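Local coordinates for Lin1840 protein (Listeria innocua serovar 6a, PDB 4ZOC), which probably hydrolyses terminal, non-reducing beta-D-glucosyl residues with release of beta-D-glucose, taking part in beta-1,2-glucan metabolism as a member of glycosyl hydrolase family 3, at residues A[488-493]-A[500-505]. The protein carries 2 engineered substitutions. Numbering follows the deposited sequence.
Sequences QLAKFV and VVITLF
V493 and V500, near the two ends of a short connection, meet through one methyl each: CG1 of V493 lies 3.6 Å from CG2 of V500, and the two branched side chains approach at a slant. The branches are used differently. In V493 the touching methyl is anti to the backbone N (chi1 166°), whereas in V500 that place belongs to CG1, and it is CG2, lying beside the backbone N, that reaches the helix. About one helical turn earlier, A490 presents its single methyl to the far end of I502, with CB of A490 4.3 Å from CD1 of I502. This is a looser touch, in which the extended end of the isoleucine (chi2 169°) carries CD1 out in the direction of the helix. Because side chains alternate along a strand, V500 and I502 share the face turned to the helix, and this two-residue step matches the three-residue step from A490 to V493. All four residues are buried, and no hydrogen bond joins the segments; apolar contact alone links them. V493 also rests on V460, and A490 on L462, of the neighbouring strand 459-465, while V450 of helix 444-456 touches V493. Strand 459-465, helix 484-494 and strand 500-505 form a beta-alpha-beta crossover, its helix packed on two adjacent parallel strands, within the C-terminal domain of this family 3 glycosidase.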
ATOM      1  N   GLN A 488      13.546 -20.097  16.567  1.00  8.34           N
ATOM      2  CA  GLN A 488      14.304 -20.563  17.745  1.00  9.48           C
ATOM      3  C   GLN A 488      14.958 -21.917  17.484  1.00  8.90           C
ATOM      4  O   GLN A 488      16.057 -22.177  17.945  1.00 10.78           O
ATOM      5  CB  GLN A 488      13.430 -20.619  19.026  1.00 11.12           C
ATOM      6  CG  GLN A 488      12.866 -19.273  19.480  1.00 17.52           C
ATOM      7  CD  GLN A 488      11.665 -19.465  20.402  1.00 29.65           C
ATOM      8  OE1 GLN A 488      11.283 -20.609  20.782  1.00 33.16           O
ATOM      9  NE2 GLN A 488      11.073 -18.369  20.804  1.00 43.68           N
ATOM     10  N   LEU A 489      14.242 -22.816  16.848  1.00  8.72           N
ATOM     11  CA  LEU A 489      14.815 -24.114  16.467  1.00  8.07           C
ATOM     12  C   LEU A 489      15.999 -23.988  15.558  1.00  7.53           C
ATOM     13  O   LEU A 489      17.013 -24.651  15.771  1.00  8.66           O
ATOM     14  CB  LEU A 489      13.694 -25.043  15.858  1.00  8.01           C
ATOM     15  CG  LEU A 489      14.116 -26.397  15.366  1.00  7.65           C
ATOM     16  CD1 LEU A 489      14.804 -27.233  16.441  1.00  8.91           C
ATOM     17  CD2 LEU A 489      12.872 -27.171  14.823  1.00  6.00           C
ATOM     18  N   ALA A 490      15.924 -23.163  14.532  1.00  7.65           N
ATOM     19  CA  ALA A 490      17.074 -22.982  13.622  1.00  8.11           C
ATOM     20  C   ALA A 490      18.298 -22.431  14.402  1.00  7.16           C
ATOM     21  O   ALA A 490      19.398 -22.851  14.201  1.00  8.66           O
ATOM     22  CB  ALA A 490      16.660 -22.044  12.524  1.00  8.59           C
ATOM     23  N   LYS A 491      18.047 -21.490  15.313  1.00  7.91           N
ATOM     24  CA  LYS A 491      19.063 -20.912  16.207  1.00 10.27           C
ATOM     25  C   LYS A 491      19.680 -21.997  17.075  1.00  9.86           C
ATOM     26  O   LYS A 491      20.906 -22.134  17.082  1.00 10.17           O
ATOM     27  CB  LYS A 491      18.472 -19.799  17.062  1.00 15.42           C
ATOM     28  CG  LYS A 491      19.456 -18.977  17.920  1.00 23.04           C
ATOM     29  CD  LYS A 491      18.740 -17.804  18.597  1.00 31.30           C
ATOM     30  CE  LYS A 491      17.817 -18.263  19.729  1.00 35.37           C
ATOM     31  NZ  LYS A 491      17.463 -17.108  20.612  1.00 45.01           N
ATOM     32  N   PHE A 492      18.846 -22.798  17.729  1.00 10.60           N
ATOM     33  CA  PHE A 492      19.334 -23.973  18.458  1.00  9.36           C
ATOM     34  C   PHE A 492      20.173 -24.956  17.662  1.00  9.24           C
ATOM     35  O   PHE A 492      21.240 -25.280  18.102  1.00 10.27           O
ATOM     36  CB  PHE A 492      18.186 -24.672  19.169  1.00 11.01           C
ATOM     37  CG  PHE A 492      18.615 -25.866  19.940  1.00 11.43           C
ATOM     38  CD1 PHE A 492      19.277 -25.721  21.163  1.00 13.40           C
ATOM     39  CD2 PHE A 492      18.310 -27.123  19.491  1.00 11.05           C
ATOM     40  CE1 PHE A 492      19.676 -26.858  21.884  1.00 17.63           C
ATOM     41  CE2 PHE A 492      18.717 -28.243  20.205  1.00 15.16           C
ATOM     42  CZ  PHE A 492      19.372 -28.108  21.432  1.00 13.15           C
ATOM     43  N   VAL A 493      19.722 -25.397  16.479  1.00  9.25           N
ATOM     44  CA  VAL A 493      20.431 -26.359  15.658  1.00 10.19           C
ATOM     45  C   VAL A 493      21.785 -25.793  15.234  1.00  9.84           C
ATOM     46  O   VAL A 493      22.776 -26.540  15.175  1.00 10.93           O
ATOM     47  CB  VAL A 493      19.536 -26.782  14.439  1.00 10.41           C
ATOM     48  CG1 VAL A 493      20.340 -27.484  13.422  1.00 15.07           C
ATOM     49  CG2 VAL A 493      18.413 -27.672  14.964  1.00  9.26           C
ATOM     50  N   VAL A 500      24.086 -27.490   8.369  1.00 10.62           N
ATOM     51  CA  VAL A 500      22.616 -27.502   8.338  1.00  9.44           C
ATOM     52  C   VAL A 500      22.115 -27.088   6.954  1.00  7.30           C
ATOM     53  O   VAL A 500      22.530 -26.036   6.428  1.00  7.74           O
ATOM     54  CB  VAL A 500      22.096 -26.525   9.348  1.00  9.96           C
ATOM     55  CG1 VAL A 500      20.562 -26.438   9.301  1.00  9.40           C
ATOM     56  CG2 VAL A 500      22.605 -26.794  10.739  1.00 10.25           C
ATOM     57  N   VAL A 501      21.246 -27.904   6.344  1.00  8.22           N
ATOM     58  CA  VAL A 501      20.429 -27.477   5.215  1.00  8.95           C
ATOM     59  C   VAL A 501      18.998 -27.279   5.740  1.00  9.20           C
ATOM     60  O   VAL A 501      18.405 -28.161   6.389  1.00  9.82           O
ATOM     61  CB  VAL A 501      20.499 -28.381   3.978  1.00 11.59           C
ATOM     62  CG1 VAL A 501      20.304 -29.822   4.276  1.00 15.65           C
ATOM     63  CG2 VAL A 501      19.494 -27.933   2.927  1.00 12.24           C
ATOM     64  N   ILE A 502      18.429 -26.110   5.488  1.00 10.00           N
ATOM     65  CA  ILE A 502      17.031 -25.848   5.820  1.00  7.41           C
ATOM     66  C   ILE A 502      16.192 -26.121   4.559  1.00  6.99           C
ATOM     67  O   ILE A 502      16.471 -25.569   3.442  1.00  7.70           O
ATOM     68  CB  ILE A 502      16.791 -24.409   6.342  1.00  7.24           C
ATOM     69  CG1 ILE A 502      17.299 -24.274   7.772  1.00  8.01           C
ATOM     70  CG2 ILE A 502      15.271 -24.075   6.412  1.00  7.40           C
ATOM     71  CD1 ILE A 502      17.376 -22.851   8.374  1.00  8.96           C
ATOM     72  N   THR A 503      15.187 -26.976   4.696  1.00  6.32           N
ATOM     73  CA  THR A 503      14.289 -27.244   3.578  1.00  7.16           C
ATOM     74  C   THR A 503      13.005 -26.591   4.025  1.00  7.06           C
ATOM     75  O   THR A 503      12.426 -26.998   4.962  1.00  8.05           O
ATOM     76  CB  THR A 503      14.072 -28.780   3.344  1.00  7.14           C
ATOM     77  OG1 THR A 503      13.767 -29.373   4.577  1.00  7.43           O
ATOM     78  CG2 THR A 503      15.306 -29.468   2.873  1.00  7.51           C
ATOM     79  N   LEU A 504      12.609 -25.506   3.347  1.00  8.70           N
ATOM     80  CA  LEU A 504      11.489 -24.698   3.706  1.00  6.90           C
ATOM     81  C   LEU A 504      10.259 -24.983   2.865  1.00  7.10           C
ATOM     82  O   LEU A 504      10.310 -25.010   1.649  1.00  8.02           O
ATOM     83  CB  LEU A 504      11.875 -23.200   3.625  1.00  6.96           C
ATOM     84  CG  LEU A 504      10.821 -22.164   4.070  1.00  7.99           C
ATOM     85  CD1 LEU A 504      10.591 -22.203   5.555  1.00  7.57           C
ATOM     86  CD2 LEU A 504      11.342 -20.767   3.680  1.00 10.82           C
ATOM     87  N   PHE A 505       9.154 -25.209   3.557  1.00  6.85           N
ATOM     88  CA  PHE A 505       7.819 -25.448   2.906  1.00  6.66           C
ATOM     89  C   PHE A 505       6.832 -24.372   3.315  1.00  7.37           C
ATOM     90  O   PHE A 505       6.663 -24.028   4.505  1.00  7.06           O
ATOM     91  CB  PHE A 505       7.317 -26.805   3.312  1.00  6.98           C
ATOM     92  CG  PHE A 505       8.215 -27.925   2.883  1.00  6.81           C
ATOM     93  CD1 PHE A 505       9.318 -28.278   3.623  1.00  7.27           C
ATOM     94  CD2 PHE A 505       7.916 -28.639   1.766  1.00  7.62           C
ATOM     95  CE1 PHE A 505      10.150 -29.300   3.210  1.00  7.78           C
ATOM     96  CE2 PHE A 505       8.709 -29.675   1.379  1.00  8.61           C
ATOM     97  CZ  PHE A 505       9.835 -30.011   2.082  1.00  7.36           C
TER